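Local coordinates for protein intracellular exo-alpha-(1->5)-L-arabinofuranosidase (Bifidobacterium longum, PDB 2Y2W) that hydrolyses terminal alpha-(1->5)-linked L-arabinofuranosyl residues in arabinans and also acts on wheat arabinoxylan, working in the cytoplasm as a family 51 glycoside hydrolase, at residues Met147-Phe152 against Met205-Trp210; Leu395-Asp400 against Ala445-Ile450. One frame throughout, in Å; residues are numbered along the deposited sequence.

Both contacts involve the eight-stranded (beta/alpha) barrel that forms the catalytic domain. Contact 1 lies within the barrel and joins the start of helix 149-159 to the run leading into strand 209-212. Contact 2 joins residues 395-400, on the barrel helix 382-397, to strand 444-456 of the beta domain. Their centres are 32 Å apart. The nearest atoms are about 12 Å apart, so the two do not touch. Neither reaches the annotated sites. One segment of each contact nonetheless runs toward such a site: Asn214 and the probable acid/base Glu215 follow strand 209-212, and Gln409, assigned to substrate binding by similarity, follows strand 402-408.

Contact 1 (Met147-Phe152 against Met205-Trp210); sequences MGIDDF and MDIKMW
In the wall of the (beta/alpha) barrel, Ile149 and Asp150 in the first turn of helix 149-159 meet Met205 and Ile207 on the approach to strand 209-212. Met205 carries most of the contact. Its CG is anti to its own carbonyl carbon (chi1 -60°), and the chain is extended beyond that. This straight arm delivers the thioether to the helix start. The terminal methyl CE lies 4.0 Å from the backbone O of Ile149 and 3.8 Å from OD1 of Asp150. Asp150 and Met205 cross at about a right angle, with OD1 against the end of the arm. Farther back, SD of Met205 lies 4.2 Å from CG1 of Ile149. Beside it the two isoleucines touch end to end, with CD1 of Ile149 4.2 Å from CD1 of Ile207.

Helix 149-159 links the second and third barrel strands, while strand 209-212 is the fourth. Ile149 and Ile207 both also pack on Leu165 of strand 162-167, the third strand, which is next to 209-212 in the barrel. Gly148 is the N-cap of the helix. Its O accepts a hydrogen bond from Phe152 N at 2.8 Å and closes the first turn.

Asp150 OD1 has its polar partner in the hydroxyl of Tyr183, so the Met205 methyl simply packs against an oxygen already bonded. On the strand side, Trp210 NE1 donates to Ile207 O at 2.8 Å with an N-H...O angle of 153°. The donor stands well above the carbonyl plane. Ile207 CG2 lies 3.5 Å above the plane of the Trp210 ring, offset toward its rim. Asn185 ND2 also bonds Ile207 O, giving this buried oxygen a second donor.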
loop_
_atom_site.group_PDB
_atom_site.type_symbol
_atom_site.label_atom_id
_atom_site.label_comp_id
_atom_site.label_asym_id
_atom_site.label_seq_id
_atom_site.Cartn_x
_atom_site.Cartn_y
_atom_site.Cartn_z
ATOM N N MET D 147 1.282 27.308 9.607
ATOM C CA MET D 147 -0.114 27.130 9.226
ATOM C C MET D 147 -0.463 25.649 9.054
ATOM O O MET D 147 0.285 24.882 8.440
ATOM C CB MET D 147 -0.431 27.901 7.947
ATOM C CG MET D 147 -0.668 29.388 8.163
ATOM S SD MET D 147 -2.324 29.775 8.770
ATOM C CE MET D 147 -3.341 29.222 7.406
ATOM N N GLY D 148 -1.601 25.267 9.624
ATOM C CA GLY D 148 -2.144 23.923 9.513
ATOM C C GLY D 148 -3.653 24.003 9.596
ATOM O O GLY D 148 -4.224 25.093 9.511
ATOM N N ILE D 149 -4.302 22.856 9.775
ATOM C CA ILE D 149 -5.764 22.795 9.780
ATOM C C ILE D 149 -6.403 23.525 10.972
ATOM O O ILE D 149 -7.499 24.065 10.845
ATOM C CB ILE D 149 -6.297 21.330 9.619
ATOM C CG1 ILE D 149 -7.814 21.309 9.387
ATOM C CG2 ILE D 149 -5.886 20.449 10.796
ATOM C CD1 ILE D 149 -8.267 22.062 8.144
ATOM N N ASP D 150 -5.712 23.541 12.112
ATOM C CA ASP D 150 -6.129 24.330 13.274
ATOM C C ASP D 150 -6.212 25.811 12.900
ATOM O O ASP D 150 -7.203 26.483 13.192
ATOM C CB ASP D 150 -5.135 24.164 14.432
ATOM C CG ASP D 150 -5.267 22.825 15.155
ATOM O OD1 ASP D 150 -6.320 22.159 15.040
ATOM O OD2 ASP D 150 -4.305 22.447 15.866
ATOM N N ASP D 151 -5.164 26.299 12.238
ATOM C CA ASP D 151 -5.025 27.714 11.910
ATOM C C ASP D 151 -5.903 28.121 10.734
ATOM O O ASP D 151 -6.543 29.177 10.773
ATOM C CB ASP D 151 -3.558 28.057 11.630
ATOM C CG ASP D 151 -2.657 27.803 12.829
ATOM O OD1 ASP D 151 -2.828 28.477 13.868
ATOM O OD2 ASP D 151 -1.771 26.927 12.731
ATOM N N PHE D 152 -5.941 27.289 9.694
ATOM C CA PHE D 152 -6.777 27.576 8.531
ATOM C C PHE D 152 -8.266 27.544 8.876
ATOM O O PHE D 152 -9.064 28.248 8.251
ATOM C CB PHE D 152 -6.474 26.641 7.355
ATOM C CG PHE D 152 -7.145 27.057 6.074
ATOM C CD1 PHE D 152 -6.606 28.073 5.293
ATOM C CD2 PHE D 152 -8.331 26.457 5.667
ATOM C CE1 PHE D 152 -7.232 28.471 4.119
ATOM C CE2 PHE D 152 -8.963 26.853 4.496
ATOM C CZ PHE D 152 -8.412 27.858 3.721
ATOM N N MET D 205 -15.217 20.994 13.637
ATOM C CA MET D 205 -15.049 22.001 12.593
ATOM C C MET D 205 -16.144 21.952 11.525
ATOM O O MET D 205 -16.287 22.891 10.737
ATOM C CB MET D 205 -13.668 21.872 11.951
ATOM C CG MET D 205 -12.520 22.053 12.926
ATOM S SD MET D 205 -10.943 22.129 12.071
ATOM C CE MET D 205 -9.792 22.069 13.443
ATOM N N ASP D 206 -16.911 20.862 11.518
ATOM C CA ASP D 206 -17.994 20.639 10.554
ATOM C C ASP D 206 -17.551 20.845 9.104
ATOM O O ASP D 206 -18.115 21.667 8.373
ATOM C CB ASP D 206 -19.224 21.501 10.881
ATOM C CG ASP D 206 -19.864 21.138 12.211
ATOM O OD1 ASP D 206 -19.651 20.006 12.708
ATOM O OD2 ASP D 206 -20.593 21.995 12.757
ATOM N N ILE D 207 -16.528 20.096 8.702
ATOM C CA ILE D 207 -16.077 20.100 7.319
ATOM C C ILE D 207 -16.848 19.031 6.536
ATOM O O ILE D 207 -16.702 17.833 6.787
ATOM C CB ILE D 207 -14.544 19.923 7.221
ATOM C CG1 ILE D 207 -13.850 21.087 7.939
ATOM C CG2 ILE D 207 -14.098 19.828 5.758
ATOM C CD1 ILE D 207 -12.342 20.965 8.055
ATOM N N LYS D 208 -17.692 19.496 5.615
ATOM C CA LYS D 208 -18.556 18.642 4.796
ATOM C C LYS D 208 -17.857 18.092 3.558
ATOM O O LYS D 208 -17.892 16.887 3.297
ATOM C CB LYS D 208 -19.790 19.424 4.343
ATOM C CG LYS D 208 -21.052 19.173 5.142
ATOM C CD LYS D 208 -22.203 19.995 4.566
ATOM C CE LYS D 208 -23.547 19.546 5.113
ATOM N NZ LYS D 208 -24.672 20.275 4.458
ATOM N N MET D 209 -17.237 18.990 2.796
ATOM C CA MET D 209 -16.669 18.653 1.496
ATOM C C MET D 209 -15.187 18.285 1.600
ATOM O O MET D 209 -14.371 19.073 2.089
ATOM C CB MET D 209 -16.885 19.809 0.514
ATOM C CG MET D 209 -16.820 19.421 -0.948
ATOM S SD MET D 209 -17.411 20.763 -1.992
ATOM C CE MET D 209 -16.984 20.147 -3.619
ATOM N N TRP D 210 -14.862 17.081 1.135
ATOM C CA TRP D 210 -13.507 16.539 1.214
ATOM C C TRP D 210 -13.013 16.080 -0.152
ATOM O O TRP D 210 -13.752 15.443 -0.905
ATOM C CB TRP D 210 -13.453 15.350 2.179
ATOM C CG TRP D 210 -13.713 15.686 3.615
ATOM C CD1 TRP D 210 -14.901 16.069 4.167
ATOM C CD2 TRP D 210 -12.769 15.637 4.693
ATOM N NE1 TRP D 210 -14.752 16.279 5.515
ATOM C CE2 TRP D 210 -13.454 16.018 5.864
ATOM C CE3 TRP D 210 -11.409 15.310 4.781
ATOM C CZ2 TRP D 210 -12.830 16.081 7.108
ATOM C CZ3 TRP D 210 -10.789 15.374 6.017
ATOM C CH2 TRP D 210 -11.500 15.757 7.165
#

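Contact 2 (Leu395-Asp400 against Ala445-Ile450); sequences LLKHCD and AYAPAI
The chi1 of Cys399 is 77°, which puts SG between its backbone N and carbonyl carbon. There the sulfur faces Ala445, with SG 3.8 Å from the Ala445 CB. In Lys397, chi1 of -94° sets the position of CG, which does the touching. The bends at chi3 and chi4 lie beyond it. This CG lies 4.1 Å from CB of Ala447.

The third touch comes from the backbone. The O of Leu396 is 3.6 Å from CB of Ala445. The same methyl thus meets a carbonyl oxygen and a sulfur. These are packing contacts: no hydrogen bond crosses between the two segments. Small side chains let the chains come close. CA atoms of Lys397 and Ala447 are 5.8 Å apart, and those of Leu396 and Ala445 6.5 Å. Both alanine methyls point toward residues 395-400, while the CB of the intervening Tyr446 points away, as expected for an extended run.

His398 N reaches Leu395 O in a weak bond of 3.2 Å, and Cys399 N reaches Leu396 O in a similarly weak one. The turn carries Cys399 round to the alanine.

The contact is an interdomain one. Helix 382-397 is the barrel helix that precedes the eighth strand, 402-408, on which Leu395 packs. Strand 444-456 belongs to the mixed beta sheet of the other domain. The backbone of Ala445 is hydrogen-bonded to Val56 and Ala57, and that of Tyr446 to Val470 of strand 462-473. Leu396 and Lys397 both also pack on Val469 of this second strand, so this part of the helix rests across two neighbouring antiparallel strands.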
loop_
_atom_site.group_PDB
_atom_site.type_symbol
_atom_site.label_atom_id
_atom_site.label_comp_id
_atom_site.label_asym_id
_atom_site.label_seq_id
_atom_site.Cartn_x
_atom_site.Cartn_y
_atom_site.Cartn_z
ATOM N N LEU D 395 -19.349 28.355 -16.812
ATOM C CA LEU D 395 -19.642 27.685 -15.547
ATOM C C LEU D 395 -21.086 27.931 -15.122
ATOM O O LEU D 395 -21.780 27.002 -14.706
ATOM C CB LEU D 395 -18.670 28.135 -14.448
ATOM C CG LEU D 395 -17.232 27.602 -14.474
ATOM C CD1 LEU D 395 -16.352 28.419 -13.541
ATOM C CD2 LEU D 395 -17.165 26.120 -14.114
ATOM N N LEU D 396 -21.530 29.181 -15.246
ATOM C CA LEU D 396 -22.910 29.557 -14.936
ATOM C C LEU D 396 -23.905 28.953 -15.930
ATOM O O LEU D 396 -25.005 28.557 -15.546
ATOM C CB LEU D 396 -23.059 31.081 -14.872
ATOM C CG LEU D 396 -22.514 31.788 -13.626
ATOM C CD1 LEU D 396 -22.340 33.278 -13.873
ATOM C CD2 LEU D 396 -23.415 31.556 -12.423
ATOM N N LYS D 397 -23.504 28.866 -17.199
ATOM C CA LYS D 397 -24.336 28.244 -18.236
ATOM C C LYS D 397 -24.476 26.734 -18.054
ATOM O O LYS D 397 -25.378 26.117 -18.622
ATOM C CB LYS D 397 -23.802 28.568 -19.634
ATOM C CG LYS D 397 -24.460 29.783 -20.282
ATOM C CD LYS D 397 -23.593 30.412 -21.377
ATOM C CE LYS D 397 -23.883 29.838 -22.759
ATOM N NZ LYS D 397 -23.342 28.460 -22.936
ATOM N N HIS D 398 -23.584 26.149 -17.258
ATOM C CA HIS D 398 -23.621 24.713 -16.978
ATOM C C HIS D 398 -23.606 24.405 -15.478
ATOM O O HIS D 398 -23.134 23.345 -15.059
ATOM C CB HIS D 398 -22.468 23.997 -17.693
ATOM C CG HIS D 398 -22.548 24.066 -19.187
ATOM N ND1 HIS D 398 -23.360 23.233 -19.928
ATOM C CD2 HIS D 398 -21.921 24.871 -20.078
ATOM C CE1 HIS D 398 -23.229 23.522 -21.211
ATOM N NE2 HIS D 398 -22.362 24.512 -21.329
ATOM N N CYS D 399 -24.143 25.321 -14.674
ATOM C CA CYS D 399 -24.170 25.136 -13.222
ATOM C C CYS D 399 -25.273 24.175 -12.765
ATOM O O CYS D 399 -25.580 24.088 -11.579
ATOM C CB CYS D 399 -24.242 26.483 -12.487
ATOM S SG CYS D 399 -25.856 27.293 -12.455
ATOM N N ASP D 400 -25.854 23.454 -13.718
ATOM C CA ASP D 400 -26.808 22.393 -13.426
ATOM C C ASP D 400 -26.074 21.106 -13.083
ATOM O O ASP D 400 -26.585 20.269 -12.335
ATOM C CB ASP D 400 -27.757 22.165 -14.614
ATOM C CG ASP D 400 -27.022 21.802 -15.906
ATOM O OD1 ASP D 400 -26.006 22.454 -16.234
ATOM O OD2 ASP D 400 -27.474 20.868 -16.602
ATOM N N ALA D 445 -30.170 30.492 -13.206
ATOM C CA ALA D 445 -29.265 30.764 -14.319
ATOM C C ALA D 445 -29.935 30.448 -15.652
ATOM O O ALA D 445 -30.484 29.361 -15.840
ATOM C CB ALA D 445 -27.971 29.974 -14.165
ATOM N N TYR D 446 -29.886 31.410 -16.568
ATOM C CA TYR D 446 -30.514 31.274 -17.879
ATOM C C TYR D 446 -29.481 31.364 -18.996
ATOM O O TYR D 446 -28.575 32.200 -18.947
ATOM C CB TYR D 446 -31.581 32.354 -18.076
ATOM C CG TYR D 446 -32.859 32.129 -17.298
ATOM C CD1 TYR D 446 -33.891 31.357 -17.829
ATOM C CD2 TYR D 446 -33.044 32.701 -16.038
ATOM C CE1 TYR D 446 -35.073 31.150 -17.122
ATOM C CE2 TYR D 446 -34.226 32.499 -15.321
ATOM C CZ TYR D 446 -35.233 31.719 -15.872
ATOM O OH TYR D 446 -36.403 31.508 -15.178
ATOM N N ALA D 447 -29.624 30.498 -19.996
ATOM C CA ALA D 447 -28.764 30.526 -21.176
ATOM C C ALA D 447 -29.503 31.174 -22.349
ATOM O O ALA D 447 -30.293 30.512 -23.029
ATOM C CB ALA D 447 -28.297 29.114 -21.533
ATOM N N PRO D 448 -29.249 32.475 -22.591
ATOM C CA PRO D 448 -30.015 33.216 -23.593
ATOM C C PRO D 448 -29.663 32.809 -25.019
ATOM O O PRO D 448 -28.570 32.291 -25.265
ATOM C CB PRO D 448 -29.606 34.668 -23.341
ATOM C CG PRO D 448 -28.232 34.578 -22.785
ATOM C CD PRO D 448 -28.157 33.287 -22.020
ATOM N N ALA D 449 -30.596 33.032 -25.942
ATOM C CA ALA D 449 -30.341 32.824 -27.362
ATOM C C ALA D 449 -29.303 33.835 -27.839
ATOM O O ALA D 449 -29.457 35.045 -27.640
ATOM C CB ALA D 449 -31.628 32.948 -28.163
ATOM N N ILE D 450 -28.235 33.321 -28.443
ATOM C CA ILE D 450 -27.128 34.152 -28.909
ATOM C C ILE D 450 -26.995 34.076 -30.431
ATOM O O ILE D 450 -26.997 32.988 -31.013
ATOM C CB ILE D 450 -25.787 33.754 -28.231
ATOM C CG1 ILE D 450 -25.924 33.776 -26.702
ATOM C CG2 ILE D 450 -24.652 34.679 -28.683
ATOM C CD1 ILE D 450 -24.863 32.973 -25.963
#